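Local coordinates for putative tryptophan halogenase (Xanthomonas campestris pv. campestris, PDB 6Y1W), which probably halogenates an aromatic substrate with the help of a flavin cofactor, at residues 170-173 with 174-177; 447-451 with 452-456; 470-473 with 474-478. All blocks are in the same frame, centred on the assembly; numbering follows the deposited sequence. Where two conformers were deposited one is given.

Interaction 1. Residues 170-173 with 174-177; sequences YARF and LRRF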
# COMPACT_ATOMS: atom_id res chain seq x y z
N TYR A 170 -24.91 11.62 15.96
CA TYR A 170 -23.69 11.97 15.24
C TYR A 170 -24.02 12.83 14.02
O TYR A 170 -23.37 13.87 13.77
CB TYR A 170 -22.95 10.68 14.84
CG TYR A 170 -21.63 10.87 14.11
CD1 TYR A 170 -20.70 11.80 14.55
CD2 TYR A 170 -21.34 10.16 12.94
CE1 TYR A 170 -19.47 11.98 13.91
CE2 TYR A 170 -20.11 10.33 12.28
CZ TYR A 170 -19.20 11.24 12.78
OH TYR A 170 -18.00 11.42 12.12
N ALA A 171 -25.04 12.44 13.24
CA ALA A 171 -25.46 13.27 12.11
C ALA A 171 -25.87 14.67 12.56
O ALA A 171 -25.62 15.64 11.84
CB ALA A 171 -26.62 12.59 11.35
N ARG A 172 -26.56 14.80 13.71
CA ARG A 172 -26.96 16.12 14.17
C ARG A 172 -25.75 16.95 14.59
O ARG A 172 -25.70 18.16 14.30
CB ARG A 172 -27.96 16.00 15.33
CG ARG A 172 -28.65 17.33 15.70
CD ARG A 172 -29.62 17.75 14.58
NE ARG A 172 -30.14 19.11 14.74
CZ ARG A 172 -29.43 20.22 14.53
NH1 ARG A 172 -28.16 20.12 14.16
NH2 ARG A 172 -29.97 21.42 14.69
N PHE A 173 -24.75 16.31 15.21
CA PHE A 173 -23.50 16.96 15.57
C PHE A 173 -22.78 17.46 14.32
O PHE A 173 -22.32 18.61 14.27
CB PHE A 173 -22.63 15.97 16.37
CG PHE A 173 -21.28 16.47 16.73
CD1 PHE A 173 -21.06 17.14 17.94
CD2 PHE A 173 -20.20 16.21 15.92
CE1 PHE A 173 -19.76 17.58 18.28
CE2 PHE A 173 -18.91 16.67 16.25
CZ PHE A 173 -18.70 17.34 17.43
N LEU A 174 -22.75 16.64 13.27
CA LEU A 174 -22.10 17.07 12.04
C LEU A 174 -22.88 18.15 11.32
O LEU A 174 -22.28 18.95 10.59
CB LEU A 174 -21.89 15.89 11.10
CG LEU A 174 -20.95 14.81 11.64
CD1 LEU A 174 -21.12 13.55 10.80
CD2 LEU A 174 -19.50 15.28 11.61
N ARG A 175 -24.21 18.15 11.47
CA ARG A 175 -25.00 19.22 10.87
C ARG A 175 -24.63 20.55 11.50
O ARG A 175 -24.47 21.56 10.80
CB ARG A 175 -26.49 18.96 11.07
CG ARG A 175 -27.33 20.18 10.66
CD ARG A 175 -28.84 19.83 10.69
NE ARG A 175 -29.60 21.06 10.78
CZ ARG A 175 -30.91 21.09 11.03
NH1 ARG A 175 -31.59 19.96 11.18
NH2 ARG A 175 -31.55 22.26 11.12
N ARG A 176 -24.52 20.57 12.83
CA ARG A 176 -24.13 21.79 13.53
C ARG A 176 -22.75 22.26 13.08
O ARG A 176 -22.54 23.44 12.76
CB ARG A 176 -24.10 21.54 15.04
CG ARG A 176 -25.46 21.41 15.69
CD ARG A 176 -25.32 21.27 17.22
NE ARG A 176 -26.24 20.26 17.75
CZ ARG A 176 -27.56 20.42 17.82
NH1 ARG A 176 -28.12 21.56 17.40
NH2 ARG A 176 -28.33 19.45 18.31
N PHE A 177 -21.81 21.33 13.03
CA PHE A 177 -20.47 21.63 12.51
C PHE A 177 -20.52 22.23 11.10
O PHE A 177 -19.84 23.23 10.80
CB PHE A 177 -19.67 20.32 12.56
CG PHE A 177 -18.24 20.39 12.05
CD1 PHE A 177 -17.96 20.25 10.68
CD2 PHE A 177 -17.16 20.51 12.92
CE1 PHE A 177 -16.66 20.24 10.19
CE2 PHE A 177 -15.82 20.52 12.41
CZ PHE A 177 -15.58 20.38 11.06
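L174 presses one methyl onto the phenol ring of Y170, one helical turn earlier. Its CD1 sits 3.7 Å from the centroid of the Y170 ring and only 15° off the normal, a CH-pi contact made over the face, with the closest approach at CZ of Y170 (3.6 Å from L174 CD1). The tyrosine reaches this position because its CG is anti to the backbone N (chi1 -178°), while L174 swings CG to the side of its own N. Y170 OH is hydrogen-bonded to H70 NE2, which helps hold the far end of the ring, and F80 meets the ring at a steep angle. This is the compact, buried side of helix 167-180.

The solvent side is looser. There R172 bends at chi2 and lies between two arginines. R175 covers one face of its guanidinium, planes 6° apart and centres 3.9 Å apart; R176 covers the opposite face with centres 3.8 Å apart. The E179 salt bridge at R175 NE probably offsets part of the gathered charge. R172 was modelled in two conformers, so the sandwich is described for one of them and is less certain than the Y170-L174 contact. Beneath both sides run the i to i+4 backbone bonds, such as F177 N to F173 O at 3.0 Å.

Around the helix, L174 rests on W29 and M30 of helix 25-39, Y170 on helix 65-73 and F173 on helix 77-83, while R175 NH1 comes close to the like-charged R185 of strand 184-195.

Interaction 2. Residues 447-451 with 452-456; sequences QVMLG and QGIVP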
# COMPACT_ATOMS: atom_id res chain seq x y z
N GLN A 447 -6.15 -13.16 12.94
CA GLN A 447 -7.07 -13.43 14.05
C GLN A 447 -8.34 -14.12 13.55
O GLN A 447 -8.85 -15.05 14.19
CB GLN A 447 -7.43 -12.15 14.80
CG GLN A 447 -6.29 -11.57 15.65
CD GLN A 447 -6.83 -10.44 16.54
OE1 GLN A 447 -7.93 -10.00 16.35
NE2 GLN A 447 -6.04 -9.98 17.50
N VAL A 448 -8.90 -13.66 12.43
CA VAL A 448 -10.15 -14.25 11.97
C VAL A 448 -9.92 -15.65 11.40
O VAL A 448 -10.72 -16.56 11.65
CB VAL A 448 -10.82 -13.31 10.97
CG1 VAL A 448 -12.01 -13.97 10.34
CG2 VAL A 448 -11.26 -12.05 11.76
N MET A 449 -8.86 -15.85 10.60
CA MET A 449 -8.68 -17.21 10.07
C MET A 449 -8.31 -18.20 11.16
O MET A 449 -8.87 -19.31 11.20
CB MET A 449 -7.66 -17.23 8.93
CG MET A 449 -8.27 -16.56 7.71
SD MET A 449 -7.31 -16.85 6.19
CE MET A 449 -5.94 -15.73 6.46
N LEU A 450 -7.43 -17.84 12.10
CA LEU A 450 -7.16 -18.76 13.20
C LEU A 450 -8.41 -18.96 14.05
O LEU A 450 -8.73 -20.10 14.46
CB LEU A 450 -6.04 -18.22 14.09
CG LEU A 450 -4.60 -18.42 13.70
CD1 LEU A 450 -3.71 -17.71 14.74
CD2 LEU A 450 -4.29 -19.92 13.65
N GLY A 451 -9.11 -17.86 14.34
CA GLY A 451 -10.30 -17.95 15.19
C GLY A 451 -11.41 -18.80 14.62
O GLY A 451 -12.16 -19.45 15.38
N GLN A 452 -11.56 -18.81 13.30
CA GLN A 452 -12.59 -19.58 12.64
C GLN A 452 -12.08 -20.92 12.11
O GLN A 452 -12.79 -21.59 11.36
CB GLN A 452 -13.24 -18.75 11.54
CG GLN A 452 -13.86 -17.49 12.20
CD GLN A 452 -15.06 -16.87 11.52
OE1 GLN A 452 -15.45 -15.77 11.90
NE2 GLN A 452 -15.70 -17.59 10.59
N GLY A 453 -10.90 -21.35 12.56
CA GLY A 453 -10.53 -22.75 12.44
C GLY A 453 -9.71 -23.14 11.24
O GLY A 453 -9.63 -24.33 10.92
N ILE A 454 -9.11 -22.18 10.54
CA ILE A 454 -8.12 -22.51 9.52
C ILE A 454 -6.81 -22.82 10.23
O ILE A 454 -6.27 -21.98 10.96
CB ILE A 454 -7.96 -21.36 8.51
CG1 ILE A 454 -9.32 -20.90 7.97
CG2 ILE A 454 -7.02 -21.80 7.38
CD1 ILE A 454 -10.16 -21.99 7.27
N VAL A 455 -6.30 -24.03 10.04
CA VAL A 455 -5.13 -24.49 10.79
C VAL A 455 -3.94 -24.56 9.85
O VAL A 455 -3.90 -25.45 8.99
CB VAL A 455 -5.38 -25.86 11.44
CG1 VAL A 455 -4.21 -26.21 12.32
CG2 VAL A 455 -6.70 -25.85 12.21
N PRO A 456 -2.93 -23.70 10.00
CA PRO A 456 -1.77 -23.76 9.11
C PRO A 456 -1.07 -25.11 9.18
O PRO A 456 -0.85 -25.66 10.26
CB PRO A 456 -0.87 -22.64 9.63
CG PRO A 456 -1.90 -21.63 10.20
CD PRO A 456 -2.93 -22.49 10.85
O HOH W 1 -7.27 -22.31 13.79
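L450 sets its CD2 methyl against CD of P456, 4.0 Å away, the two side chains meeting at about a right angle. The same methyl is 3.9 Å from the carbonyl O of I454, so a leucine in the last turn of helix 442-451 covers the chain that leaves it. F426 of helix 417-429 touches L450 and P456, as well as M449 and I454.

How the helix stops is a clear case of the Schellman motif. I454 N bonds back to M449 O at 3.0 Å, and G453 N to L450 O at 3.1 Å, the latter with the donor well above the carbonyl plane. G453, at C-prime, takes a positive phi of 95° that turns the chain. The apolar pairing that commonly accompanies this motif is present too: CB of M449 lies 4.1 Å from CG1 of I454, although I454 has a second conformer. L450 O has a further partner, a water that donates to it at 2.7 Å and also to I454 O, bridging the carbonyls across the turn.

Q452 closes the last ordinary helical bond, N to V448 O at 2.9 Å. With CG beside its own N (chi1 -60°), its extended chain runs alongside V448, pointing the same way, and its buried amide is hydrogen-bonded to Y104 and H395 at OE1 and to the carbonyl O of A398 at NE2.

Interaction 3. Residues 470-473 with 474-478; sequences ELSQ and FLEGI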
# COMPACT_ATOMS: atom_id res chain seq x y z
N GLU A 470 13.98 -20.68 24.57
CA GLU A 470 14.03 -19.37 23.93
C GLU A 470 12.66 -18.95 23.41
O GLU A 470 12.24 -17.80 23.56
CB GLU A 470 15.04 -19.39 22.78
CG GLU A 470 15.26 -18.00 22.18
CD GLU A 470 16.16 -18.00 20.94
OE1 GLU A 470 16.65 -19.09 20.52
OE2 GLU A 470 16.37 -16.91 20.39
N LEU A 471 11.93 -19.90 22.84
CA LEU A 471 10.62 -19.61 22.29
C LEU A 471 9.64 -19.26 23.40
O LEU A 471 8.87 -18.30 23.27
CB LEU A 471 10.17 -20.82 21.49
CG LEU A 471 8.94 -20.83 20.62
CD1 LEU A 471 8.97 -19.68 19.61
CD2 LEU A 471 8.92 -22.17 19.93
N SER A 472 9.67 -20.02 24.50
CA SER A 472 8.79 -19.73 25.63
C SER A 472 9.15 -18.40 26.27
O SER A 472 8.25 -17.66 26.72
CB SER A 472 8.88 -20.88 26.65
OG SER A 472 7.91 -20.66 27.65
N GLN A 473 10.44 -18.07 26.34
CA GLN A 473 10.87 -16.80 26.91
C GLN A 473 10.40 -15.64 26.04
O GLN A 473 10.00 -14.59 26.57
CB GLN A 473 12.39 -16.78 27.03
CG GLN A 473 12.97 -15.45 27.44
CD GLN A 473 14.50 -15.47 27.40
OE1 GLN A 473 15.10 -15.72 26.36
NE2 GLN A 473 15.12 -15.21 28.55
N PHE A 474 10.45 -15.82 24.72
CA PHE A 474 9.96 -14.81 23.79
C PHE A 474 8.47 -14.55 24.01
O PHE A 474 8.05 -13.41 24.18
CB PHE A 474 10.25 -15.29 22.36
CG PHE A 474 9.65 -14.41 21.27
CD1 PHE A 474 9.96 -13.05 21.18
CD2 PHE A 474 8.80 -14.96 20.32
CE1 PHE A 474 9.41 -12.24 20.15
CE2 PHE A 474 8.26 -14.16 19.30
CZ PHE A 474 8.56 -12.80 19.23
N LEU A 475 7.67 -15.62 24.01
CA LEU A 475 6.23 -15.45 24.17
C LEU A 475 5.88 -14.89 25.55
O LEU A 475 5.03 -14.00 25.66
CB LEU A 475 5.53 -16.79 23.92
CG LEU A 475 4.96 -16.95 22.49
CD1 LEU A 475 5.99 -16.80 21.37
CD2 LEU A 475 4.26 -18.30 22.39
N GLU A 476 6.53 -15.37 26.61
CA GLU A 476 6.19 -14.91 27.96
C GLU A 476 6.60 -13.46 28.19
O GLU A 476 5.92 -12.74 28.93
CB GLU A 476 6.83 -15.81 29.02
CG GLU A 476 5.99 -17.01 29.38
CD GLU A 476 4.63 -16.62 29.96
OE1 GLU A 476 4.58 -16.32 31.18
OE2 GLU A 476 3.63 -16.63 29.21
N GLY A 477 7.70 -13.00 27.57
CA GLY A 477 8.05 -11.59 27.68
C GLY A 477 6.99 -10.70 27.07
O GLY A 477 6.62 -9.67 27.65
N ILE A 478 6.46 -11.10 25.91
CA ILE A 478 5.33 -10.38 25.31
C ILE A 478 4.12 -10.40 26.25
O ILE A 478 3.49 -9.36 26.51
CB ILE A 478 4.98 -10.99 23.94
CG1 ILE A 478 6.10 -10.71 22.91
CG2 ILE A 478 3.62 -10.49 23.42
CD1 ILE A 478 6.00 -11.61 21.70
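The ring of F474, in helix 468-486, has CD1 of I478 over one face, 3.7 Å above the plane and displaced toward the rim, while L471 O approaches it obliquely. With chi1 near 173° the ring lies on the side of its own carbonyl carbon and its end leads away from residues 470-473. The close touch on that turn is therefore made by CB of F474, 3.4 Å from E470 O and equally far from L471 O, which stands farther off from the ring itself. M466 in the loop before the helix touches the F474 side chain, and a bound MES molecule, probably from the crystallisation liquor, lies about 4 Å from that side chain.

The next positions repeat the pattern of aliphatic carbon against carbonyl. L475 turns CD1 back to 3.8 Å from L471 O, and E476 sets CB 3.3 Å from S472 O. In the conformer given, the E476 chain bends at chi2 and its carboxylate forms a salt bridge with R479, three residues further along. L471 and L475 both touch A127 of helix 120-129, and L475 also meets Y139, while E470 and Q473 are exposed.

Four backbone bonds hold the turn, among them L475 N to L471 O at 3.0 Å and G477 N to Q473 O. With little side-chain-to-side-chain contact between the two segments, their mutual cohesion is essentially main-chain, and the apolar side chains are left to join this amphipathic helix to its neighbours.

The three contacts follow in series along the chain, and none touches another. Interaction 1 lies beside the predicted FAD site: measured between side chains, A171 comes within about 4 Å of G25 and Y170 within about 5 Å of I351. Interaction 2 lies on the opposite side of the chain's centre, its own centre 40 Å from that of interaction 1, near the predicted substrate side; the V448 side chain is about 4 Å from that of E347, predicted to bind tryptophan, about 11 Å from that of K89, the predicted active-site lysine, and about 8 Å from a bound butanediol. Interaction 3, on the next helix after 442-451, sits 22 Å from interaction 2 between centres and away from these sites.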